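Local coordinates for putative lipoprotein (Bacteroides fragilis, PDB 3QNK) that probably binds glycans at the outer membrane and, as in other SusD-like lipoproteins, helps hand them to a partner transporter for uptake, at residues B[43-48]-B[278-283]; B[49-54]-B[354-359]; B[293-298]-B[307-312]; B[472-477]-B[482-487]. All blocks are in the same frame, centred on the assembly; numbering follows the deposited sequence.

Contact 1 (B[43-48]-B[278-283])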
# COMPACT_ATOMS: atom_id res chain seq x y z
N SER B 43 15.27 11.25 -14.62
CA SER B 43 15.70 12.56 -15.13
C SER B 43 17.17 12.50 -15.58
O SER B 43 17.92 11.61 -15.18
CB SER B 43 15.53 13.64 -14.06
OG SER B 43 16.66 13.74 -13.22
N ASP B 44 17.59 13.52 -16.35
CA ASP B 44 18.95 13.58 -16.89
C ASP B 44 20.03 13.85 -15.81
O ASP B 44 21.22 13.90 -16.15
CB ASP B 44 19.02 14.64 -18.00
CG ASP B 44 18.68 16.05 -17.59
OD1 ASP B 44 17.91 16.22 -16.59
OD2 ASP B 44 19.13 16.99 -18.29
N ASN B 45 19.64 13.96 -14.50
CA ASN B 45 20.59 14.18 -13.41
C ASN B 45 21.19 12.89 -12.88
O ASN B 45 22.25 12.93 -12.24
CB ASN B 45 19.95 14.92 -12.25
CG ASN B 45 19.85 16.40 -12.46
OD1 ASN B 45 20.29 16.94 -13.48
ND2 ASN B 45 19.26 17.07 -11.51
N SER B 46 20.48 11.75 -13.08
CA SER B 46 20.94 10.50 -12.49
C SER B 46 20.59 9.28 -13.30
O SER B 46 19.52 9.21 -13.90
CB SER B 46 20.33 10.35 -11.09
OG SER B 46 20.74 9.16 -10.44
N VAL B 47 21.51 8.28 -13.26
CA VAL B 47 21.35 6.91 -13.75
C VAL B 47 21.54 6.05 -12.49
O VAL B 47 22.65 6.02 -11.94
CB VAL B 47 22.30 6.50 -14.91
CG1 VAL B 47 22.16 5.02 -15.25
CG2 VAL B 47 22.11 7.38 -16.16
N SER B 48 20.46 5.43 -11.99
CA SER B 48 20.50 4.62 -10.76
C SER B 48 21.53 3.48 -10.80
O SER B 48 21.67 2.80 -11.82
CB SER B 48 19.13 4.01 -10.47
OG SER B 48 19.08 3.27 -9.26
N GLN B 278 27.39 12.35 -16.41
CA GLN B 278 28.43 13.21 -16.92
C GLN B 278 27.80 14.53 -17.41
O GLN B 278 28.40 15.58 -17.24
CB GLN B 278 29.22 12.47 -18.01
CG GLN B 278 30.54 13.13 -18.36
CD GLN B 278 31.33 13.49 -17.13
OE1 GLN B 278 31.48 12.68 -16.20
NE2 GLN B 278 31.75 14.74 -17.07
N GLU B 279 26.54 14.47 -17.87
CA GLU B 279 25.78 15.66 -18.34
C GLU B 279 25.57 16.66 -17.21
O GLU B 279 25.66 17.88 -17.44
CB GLU B 279 24.44 15.26 -18.94
CG GLU B 279 24.59 14.71 -20.34
CD GLU B 279 24.95 13.24 -20.49
OE1 GLU B 279 25.06 12.53 -19.46
OE2 GLU B 279 25.14 12.80 -21.66
N LEU B 280 25.30 16.16 -15.99
CA LEU B 280 25.17 17.03 -14.84
C LEU B 280 26.55 17.54 -14.41
O LEU B 280 26.67 18.73 -14.10
CB LEU B 280 24.47 16.34 -13.66
CG LEU B 280 24.41 17.13 -12.36
CD1 LEU B 280 23.60 18.45 -12.51
CD2 LEU B 280 23.87 16.27 -11.26
N ILE B 281 27.57 16.66 -14.39
CA ILE B 281 28.91 17.06 -13.98
C ILE B 281 29.39 18.20 -14.89
O ILE B 281 29.92 19.20 -14.40
CB ILE B 281 29.88 15.83 -13.94
CG1 ILE B 281 29.85 15.15 -12.55
CG2 ILE B 281 31.32 16.23 -14.23
CD1 ILE B 281 28.62 14.57 -12.11
N ASP B 282 29.11 18.07 -16.20
CA ASP B 282 29.49 19.07 -17.22
C ASP B 282 28.84 20.42 -17.00
O ASP B 282 29.40 21.43 -17.43
CB ASP B 282 29.11 18.56 -18.62
CG ASP B 282 30.05 17.50 -19.22
OD1 ASP B 282 31.17 17.30 -18.66
OD2 ASP B 282 29.68 16.90 -20.26
N ALA B 283 27.65 20.45 -16.33
CA ALA B 283 26.86 21.65 -16.08
C ALA B 283 27.39 22.48 -14.87
O ALA B 283 27.01 23.66 -14.75
CB ALA B 283 25.42 21.26 -15.87

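Contact 2 (B[49-54]-B[354-359])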
# COMPACT_ATOMS: atom_id res chain seq x y z
N ALA B 49 22.18 3.22 -9.66
CA ALA B 49 23.07 2.08 -9.47
C ALA B 49 22.24 0.77 -9.62
O ALA B 49 22.83 -0.32 -9.71
CB ALA B 49 23.72 2.15 -8.10
N GLN B 50 20.87 0.91 -9.65
CA GLN B 50 19.91 -0.17 -9.81
C GLN B 50 19.29 -0.19 -11.21
O GLN B 50 18.28 -0.87 -11.42
CB GLN B 50 18.78 -0.11 -8.77
CG GLN B 50 19.19 -0.57 -7.39
CD GLN B 50 20.07 0.41 -6.66
OE1 GLN B 50 19.74 1.62 -6.47
NE2 GLN B 50 21.22 -0.10 -6.25
N ARG B 51 19.93 0.54 -12.17
CA ARG B 51 19.50 0.70 -13.55
C ARG B 51 19.13 -0.62 -14.13
O ARG B 51 18.06 -0.70 -14.75
CB ARG B 51 20.59 1.37 -14.40
CG ARG B 51 20.24 1.52 -15.90
CD ARG B 51 21.47 1.63 -16.76
NE ARG B 51 22.24 0.39 -16.78
CZ ARG B 51 23.56 0.34 -16.95
NH1 ARG B 51 24.26 1.45 -17.09
NH2 ARG B 51 24.19 -0.83 -16.93
N ASP B 52 19.98 -1.66 -13.92
CA ASP B 52 19.78 -3.01 -14.44
C ASP B 52 18.98 -3.89 -13.50
O ASP B 52 18.09 -4.61 -13.96
CB ASP B 52 21.12 -3.68 -14.75
CG ASP B 52 22.01 -2.94 -15.75
OD1 ASP B 52 21.47 -2.42 -16.77
OD2 ASP B 52 23.25 -2.92 -15.54
N LYS B 53 19.27 -3.83 -12.19
CA LYS B 53 18.63 -4.65 -11.17
C LYS B 53 17.10 -4.41 -11.08
O LYS B 53 16.37 -5.38 -10.89
CB LYS B 53 19.30 -4.41 -9.80
CG LYS B 53 18.99 -5.46 -8.72
CD LYS B 53 19.67 -5.10 -7.40
CE LYS B 53 19.99 -6.30 -6.54
NZ LYS B 53 20.83 -5.90 -5.37
N TYR B 54 16.64 -3.17 -11.21
CA TYR B 54 15.20 -2.87 -11.10
C TYR B 54 14.62 -2.21 -12.35
O TYR B 54 13.56 -1.57 -12.27
CB TYR B 54 14.92 -1.99 -9.87
CG TYR B 54 15.08 -2.72 -8.56
CD1 TYR B 54 14.03 -3.42 -8.00
CD2 TYR B 54 16.30 -2.72 -7.89
CE1 TYR B 54 14.18 -4.13 -6.80
CE2 TYR B 54 16.46 -3.40 -6.68
CZ TYR B 54 15.40 -4.09 -6.13
OH TYR B 54 15.55 -4.76 -4.94
N GLY B 354 27.44 -0.92 -7.36
CA GLY B 354 28.50 0.06 -7.56
C GLY B 354 27.97 1.12 -8.51
O GLY B 354 27.02 0.87 -9.26
N SER B 355 28.54 2.30 -8.49
CA SER B 355 28.03 3.38 -9.37
C SER B 355 28.29 3.06 -10.87
O SER B 355 29.41 2.69 -11.27
CB SER B 355 28.63 4.72 -8.97
OG SER B 355 28.45 5.68 -10.00
N LEU B 356 27.23 3.17 -11.67
CA LEU B 356 27.32 2.92 -13.10
C LEU B 356 27.84 4.14 -13.85
O LEU B 356 28.35 4.01 -14.98
CB LEU B 356 25.96 2.49 -13.65
CG LEU B 356 25.38 1.22 -13.03
CD1 LEU B 356 23.93 1.07 -13.40
CD2 LEU B 356 26.22 -0.03 -13.36
N THR B 357 27.75 5.33 -13.21
CA THR B 357 28.19 6.60 -13.82
C THR B 357 29.57 7.03 -13.41
O THR B 357 30.13 7.86 -14.11
CB THR B 357 27.22 7.73 -13.50
OG1 THR B 357 27.35 8.11 -12.13
CG2 THR B 357 25.77 7.36 -13.84
N GLY B 358 30.08 6.53 -12.28
CA GLY B 358 31.37 6.91 -11.71
C GLY B 358 31.23 8.01 -10.68
O GLY B 358 32.23 8.57 -10.23
N TYR B 359 29.96 8.30 -10.30
CA TYR B 359 29.59 9.32 -9.32
C TYR B 359 28.52 8.82 -8.39
O TYR B 359 27.74 7.94 -8.78
CB TYR B 359 29.07 10.61 -10.03
CG TYR B 359 30.01 11.17 -11.06
CD1 TYR B 359 31.17 11.83 -10.69
CD2 TYR B 359 29.79 10.95 -12.42
CE1 TYR B 359 32.09 12.28 -11.64
CE2 TYR B 359 30.70 11.41 -13.38
CZ TYR B 359 31.84 12.09 -12.98
OH TYR B 359 32.77 12.54 -13.88
O HOH W 1 25.53 -1.06 -9.94

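Contact 3 (B[293-298]-B[307-312])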
# COMPACT_ATOMS: atom_id res chain seq x y z
N THR B 293 35.49 21.99 -18.88
CA THR B 293 35.62 21.17 -20.08
C THR B 293 34.41 20.20 -20.09
O THR B 293 33.98 19.71 -19.03
CB THR B 293 36.98 20.46 -20.11
OG1 THR B 293 38.01 21.44 -20.16
CG2 THR B 293 37.15 19.54 -21.32
N GLN B 294 33.80 20.00 -21.28
CA GLN B 294 32.64 19.11 -21.44
C GLN B 294 33.15 17.76 -21.86
O GLN B 294 33.93 17.67 -22.82
CB GLN B 294 31.63 19.67 -22.45
CG GLN B 294 31.17 21.11 -22.23
CD GLN B 294 30.38 21.28 -20.99
OE1 GLN B 294 29.18 21.03 -20.96
NE2 GLN B 294 31.03 21.71 -19.93
N TYR B 295 32.72 16.69 -21.16
CA TYR B 295 33.21 15.34 -21.48
C TYR B 295 32.15 14.41 -22.03
O TYR B 295 32.53 13.40 -22.60
CB TYR B 295 33.83 14.71 -20.24
CG TYR B 295 35.09 15.42 -19.79
CD1 TYR B 295 35.03 16.51 -18.94
CD2 TYR B 295 36.34 14.98 -20.22
CE1 TYR B 295 36.19 17.17 -18.53
CE2 TYR B 295 37.51 15.63 -19.80
CZ TYR B 295 37.42 16.73 -18.97
OH TYR B 295 38.56 17.37 -18.56
N SER B 296 30.85 14.71 -21.87
CA SER B 296 29.78 13.78 -22.28
C SER B 296 29.87 13.32 -23.70
O SER B 296 29.57 12.15 -23.95
CB SER B 296 28.40 14.39 -22.06
OG SER B 296 28.19 14.56 -20.66
N GLN B 297 30.27 14.21 -24.64
CA GLN B 297 30.31 13.84 -26.07
C GLN B 297 31.72 13.42 -26.52
O GLN B 297 31.97 13.31 -27.73
CB GLN B 297 29.76 14.98 -26.94
CG GLN B 297 28.33 15.46 -26.58
CD GLN B 297 27.31 14.36 -26.33
OE1 GLN B 297 27.10 13.49 -27.18
NE2 GLN B 297 26.63 14.41 -25.16
N ALA B 298 32.60 13.10 -25.55
CA ALA B 298 33.94 12.62 -25.84
C ALA B 298 33.89 11.25 -26.51
O ALA B 298 33.01 10.45 -26.14
CB ALA B 298 34.75 12.53 -24.56
N ASN B 307 44.62 14.31 -13.66
CA ASN B 307 45.57 15.34 -13.29
C ASN B 307 46.01 16.21 -14.47
O ASN B 307 46.26 17.39 -14.24
CB ASN B 307 46.77 14.73 -12.56
CG ASN B 307 46.39 14.09 -11.23
OD1 ASN B 307 46.73 12.92 -10.94
ND2 ASN B 307 45.64 14.80 -10.37
N THR B 308 46.11 15.68 -15.70
CA THR B 308 46.51 16.52 -16.85
C THR B 308 45.31 17.40 -17.21
O THR B 308 45.40 18.63 -17.14
CB THR B 308 47.12 15.74 -17.99
OG1 THR B 308 46.10 15.06 -18.69
CG2 THR B 308 48.19 14.77 -17.53
N CYS B 309 44.15 16.78 -17.46
CA CYS B 309 42.88 17.52 -17.60
C CYS B 309 42.46 17.84 -16.16
O CYS B 309 42.96 17.19 -15.22
CB CYS B 309 41.85 16.67 -18.36
SG CYS B 309 40.89 15.52 -17.33
N GLY B 310 41.64 18.83 -15.92
CA GLY B 310 41.35 19.10 -14.50
C GLY B 310 39.93 18.81 -14.12
O GLY B 310 39.31 19.61 -13.40
N ILE B 311 39.40 17.68 -14.64
CA ILE B 311 38.00 17.30 -14.56
C ILE B 311 37.37 17.66 -13.20
O ILE B 311 36.35 18.35 -13.20
CB ILE B 311 37.71 15.83 -14.99
CG1 ILE B 311 36.21 15.55 -14.98
CG2 ILE B 311 38.51 14.81 -14.17
CD1 ILE B 311 35.70 14.68 -15.98
N TYR B 312 38.02 17.32 -12.07
CA TYR B 312 37.45 17.58 -10.75
C TYR B 312 38.14 18.72 -9.99
O TYR B 312 37.85 18.92 -8.82
CB TYR B 312 37.43 16.29 -9.89
CG TYR B 312 36.81 15.11 -10.61
CD1 TYR B 312 35.59 15.23 -11.28
CD2 TYR B 312 37.43 13.86 -10.60
CE1 TYR B 312 35.01 14.14 -11.92
CE2 TYR B 312 36.87 12.77 -11.27
CZ TYR B 312 35.66 12.92 -11.94
OH TYR B 312 35.08 11.86 -12.58

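Contact 4 (B[472-477]-B[482-487])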
# COMPACT_ATOMS: atom_id res chain seq x y z
N GLY B 472 28.73 8.71 -18.41
CA GLY B 472 29.45 8.62 -17.15
C GLY B 472 30.93 8.40 -17.40
O GLY B 472 31.39 8.57 -18.53
N VAL B 473 31.68 8.03 -16.38
CA VAL B 473 33.11 7.75 -16.53
C VAL B 473 33.41 6.32 -16.01
O VAL B 473 32.64 5.77 -15.23
CB VAL B 473 34.08 8.81 -15.94
CG1 VAL B 473 33.88 10.16 -16.60
CG2 VAL B 473 33.97 8.91 -14.41
N ARG B 474 34.52 5.75 -16.48
CA ARG B 474 35.04 4.44 -16.13
C ARG B 474 36.53 4.59 -16.03
O ARG B 474 37.14 5.12 -16.96
CB ARG B 474 34.62 3.46 -17.22
CG ARG B 474 35.14 2.07 -17.10
CD ARG B 474 34.64 1.28 -18.30
NE ARG B 474 35.71 1.10 -19.29
CZ ARG B 474 35.52 1.05 -20.61
NH1 ARG B 474 34.30 1.16 -21.12
NH2 ARG B 474 36.55 0.88 -21.42
N PHE B 475 37.14 4.19 -14.90
CA PHE B 475 38.59 4.31 -14.71
C PHE B 475 39.32 3.06 -15.20
O PHE B 475 38.93 1.92 -14.92
CB PHE B 475 38.95 4.64 -13.27
CG PHE B 475 38.78 6.13 -13.01
CD1 PHE B 475 37.51 6.70 -12.90
CD2 PHE B 475 39.89 6.96 -12.88
CE1 PHE B 475 37.35 8.07 -12.71
CE2 PHE B 475 39.73 8.33 -12.69
CZ PHE B 475 38.46 8.88 -12.62
N VAL B 476 40.35 3.32 -16.00
CA VAL B 476 41.21 2.30 -16.62
C VAL B 476 42.55 2.21 -15.86
O VAL B 476 43.33 1.29 -16.09
CB VAL B 476 41.38 2.53 -18.15
CG1 VAL B 476 40.04 2.45 -18.87
CG2 VAL B 476 42.08 3.85 -18.45
N SER B 477 42.80 3.16 -14.94
CA SER B 477 43.99 3.19 -14.11
C SER B 477 43.66 4.02 -12.88
O SER B 477 42.61 4.64 -12.88
CB SER B 477 45.18 3.77 -14.89
OG SER B 477 45.21 5.18 -14.79
N LYS B 482 37.87 6.82 -19.19
CA LYS B 482 37.17 6.89 -20.47
C LYS B 482 35.73 7.37 -20.17
O LYS B 482 35.22 7.08 -19.08
CB LYS B 482 37.15 5.51 -21.16
CG LYS B 482 38.46 5.03 -21.81
CD LYS B 482 38.32 3.54 -22.15
CE LYS B 482 39.41 2.95 -23.02
NZ LYS B 482 38.84 2.10 -24.11
N VAL B 483 35.08 8.08 -21.13
CA VAL B 483 33.67 8.50 -21.00
C VAL B 483 32.82 7.36 -21.55
O VAL B 483 33.13 6.82 -22.60
CB VAL B 483 33.37 9.88 -21.67
CG1 VAL B 483 31.89 10.26 -21.52
CG2 VAL B 483 34.28 10.97 -21.09
N THR B 484 31.80 6.97 -20.82
CA THR B 484 30.91 5.85 -21.18
C THR B 484 29.48 6.27 -21.42
O THR B 484 29.07 7.30 -20.89
CB THR B 484 30.89 4.84 -19.99
OG1 THR B 484 30.38 5.49 -18.80
CG2 THR B 484 32.26 4.25 -19.72
N LYS B 485 28.69 5.43 -22.12
CA LYS B 485 27.24 5.57 -22.27
C LYS B 485 26.65 4.90 -21.03
O LYS B 485 27.09 3.79 -20.70
CB LYS B 485 26.72 4.93 -23.57
CG LYS B 485 26.91 5.78 -24.81
CD LYS B 485 26.62 4.97 -26.06
CE LYS B 485 26.24 5.78 -27.30
NZ LYS B 485 27.41 6.24 -28.10
N THR B 486 25.77 5.56 -20.28
CA THR B 486 25.25 4.95 -19.04
C THR B 486 23.79 4.54 -19.16
O THR B 486 23.34 3.70 -18.39
CB THR B 486 25.45 5.88 -17.84
OG1 THR B 486 24.99 7.18 -18.20
CG2 THR B 486 26.91 5.95 -17.37
N ASP B 487 23.05 5.13 -20.12
CA ASP B 487 21.63 4.85 -20.34
C ASP B 487 21.20 5.38 -21.70
O ASP B 487 21.46 6.55 -22.02
CB ASP B 487 20.75 5.46 -19.22
CG ASP B 487 19.52 4.64 -18.89
OD1 ASP B 487 19.39 3.50 -19.43
OD2 ASP B 487 18.67 5.14 -18.08

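Contact 1 (B[43-48]-B[278-283])
Asn45 lies across from Leu280 with their CA atoms 5.6 Å apart, where a type I beta turn from Ser43 to Ser46 meets the short helix 278-283. The turn carries a second motif: Ser43 OG accepts from Asn45 N at 3.3 Å, an ST turn that fixes the peptide leading into Asn45. Together they join the N-terminal part of the SusD fold to its later half, in a buried place.

The side-chain contact is small and loose. Leu280 presents a methyl group on each branch: CD1 lies 3.8 Å from the amide oxygen OD1 of Asn45, while CD2 meets the backbone O of the same residue at 3.8 Å. Leu280 CG is trans to its own backbone N (chi1 174°), which carries both methyls toward the turn. Asn45 OD1 finds its polar partner elsewhere, in Arg444 NE of helix 432-446, whose Ile445 also packs on Leu280. One residue earlier in the turn, Asp44 makes a salt bridge to Arg453, and Glu279 turns its carboxylate to His471. Backbone hydrogen bonding between Asn45 and Thr277 ties the turn to the residue just ahead of the helix. At the edge of the contact Asp44 O approaches Glu279 CB at 4.5 Å.

Contact 2 (B[49-54]-B[354-359])
Arg51 and Leu356 carry this contact between two irregular loops, the arginine lying over one branch of the leucine. Arg51 CB starts it, 3.5 Å from Leu356 CD1. CG then swings away from the amide nitrogen (chi1 178°), and a bend at chi3 (67°) folds the chain back so that the guanidinium passes over the same methyl. Leu356 CD1 sits 3.6 Å from Arg51 CZ, over the centre of the guanidinium face. Of the terminal nitrogens, NH1 also comes near Leu356 CB, and NH2 near Leu356 CD2.

The edge of the group is used differently. Arg51 holds Asp52 side-on, NE to OD1 at 2.9 Å and NH2 to OD2 at 2.7 Å, a salt bridge that would steady the planar group above the leucine. The NE bond lies in the guanidinium plane but reaches OD1 from above the carboxylate. Nearer the start of the loop, Ala49 CB touches Gly354 O at 3.7 Å.

Beyond the leucine, Ser355 OG accepts from Gly358 N at 2.9 Å, an ST motif within the second loop. Arg51 NH1 goes on to Thr486 O of strand 480-488, and Thr357 bonds through its backbone to Val473 of strand 469-475. The contact thus rests against the beta hairpin on one side, while its first loop runs on into helix 55-58 with Tyr54 at the N-cap position.

Contact 3 (B[293-298]-B[307-312])
Tyr295 opens a type I beta turn, Tyr295 to Ala298, and reaches across to Cys309 and Ile311 in the loop that follows strand 304-305, a short edge strand of a three-stranded antiparallel sheet. The two loops flank that strand in sequence, so the contact closes a small local excursion of the chain at the side of the sheet. The turn itself is closed by Ala298 N to Tyr295 O, 3.0 Å.

Ile311 brings its tip over one face of the tyrosine ring. CD1 stands 3.7 Å from the centroid of the Tyr295 ring, 19° off the ring normal, which makes this a CH-pi contact; the methyl is shifted toward the CD1-CE1 rim, with Tyr295 CD1 at 3.5 Å. The extended chi1 of Ile311 (-175°) sends CG1 toward the ring, and chi2 (145°) then sets CD1 over its face. Cys309 approaches the phenol end instead. Its SG lies 3.2 Å from Tyr295 OH and 5.1 Å from the ring centroid, an oblique sulfur-aromatic contact, while Cys309 CB is 3.4 Å from the same hydroxyl oxygen.

Around the pair, Phe304 meets the Tyr295 ring edge-to-face, and Val483 of strand 480-488 and Gln278 of helix 278-283 also touch the tyrosine. Ile311 packs further on Ile306 and Phe481. Chemically the two ends of the tyrosine differ: dispersion holds the Ile311 methyl to the ring face, where the ring packs among Ile311, Phe304 and Val483 beside the sheet, whereas the thiol sulfur of Cys309 lies beside the polar phenol end.

Contact 4 (B[472-477]-B[482-487])
Arg474 extends from the strand with CG on the far side of CA-CB from its amide nitrogen (chi1 176°) until a bend at chi3 turns the guanidinium toward Lys482, whose CG is instead anti to the carbonyl carbon (chi1 -75°). These torsions let the two long chains run side by side, and their pairing across the beta hairpin of strands 469-475 and 480-488 puts them on the same face.

Two antiparallel hydrogen-bonded pairs hold the strands. In one, Gly472 N gives to Thr484 O at 2.9 Å and Thr484 N returns to Gly472 O at 2.8 Å. In the other, Arg474 N gives to Lys482 O at 3.0 Å and Lys482 N to Arg474 O at 2.9 Å. Between them Val473 and Val483 form the non-hydrogen-bonded pair, with their side chains on the opposite face.

On the arginine face, Thr484 CG2 packs crosswise on Arg474 CB at 3.5 Å, and Val476 CG1 reaches Lys482 CD. The like charges of Arg474 NH2 and Lys482 NZ lie 3.7 Å apart, which would be expected to cost some energy on this solvent-accessible side of the hairpin. Past the glycine, Thr486 and Asp487 both face Leu470 in a classic beta bulge. Where Gly472 lacks a side chain, the methyl of Thr486 comes in, CG2 standing 3.5 Å from Gly472 N.

Contact 1 is the most buried of the four, a loose meeting whose polar ends are satisfied by outside arginines and a histidine. Contacts 2, 3 and 4 are only partly buried: the second puts an arginine over a leucine, the third relies on a tyrosine ring with aliphatic and sulfur partners, and the fourth is built on backbone hydrogen bonds. The hairpin of contact 4 touches all the others: contact 2 through Thr357 and Arg51, contact 3 through Val483, contact 1 through Gln278 and Val47. Helix 278-283 also joins contact 1 to contact 3, by Asp282 with Ser296, while contacts 1 and 2 share one continuous N-terminal loop.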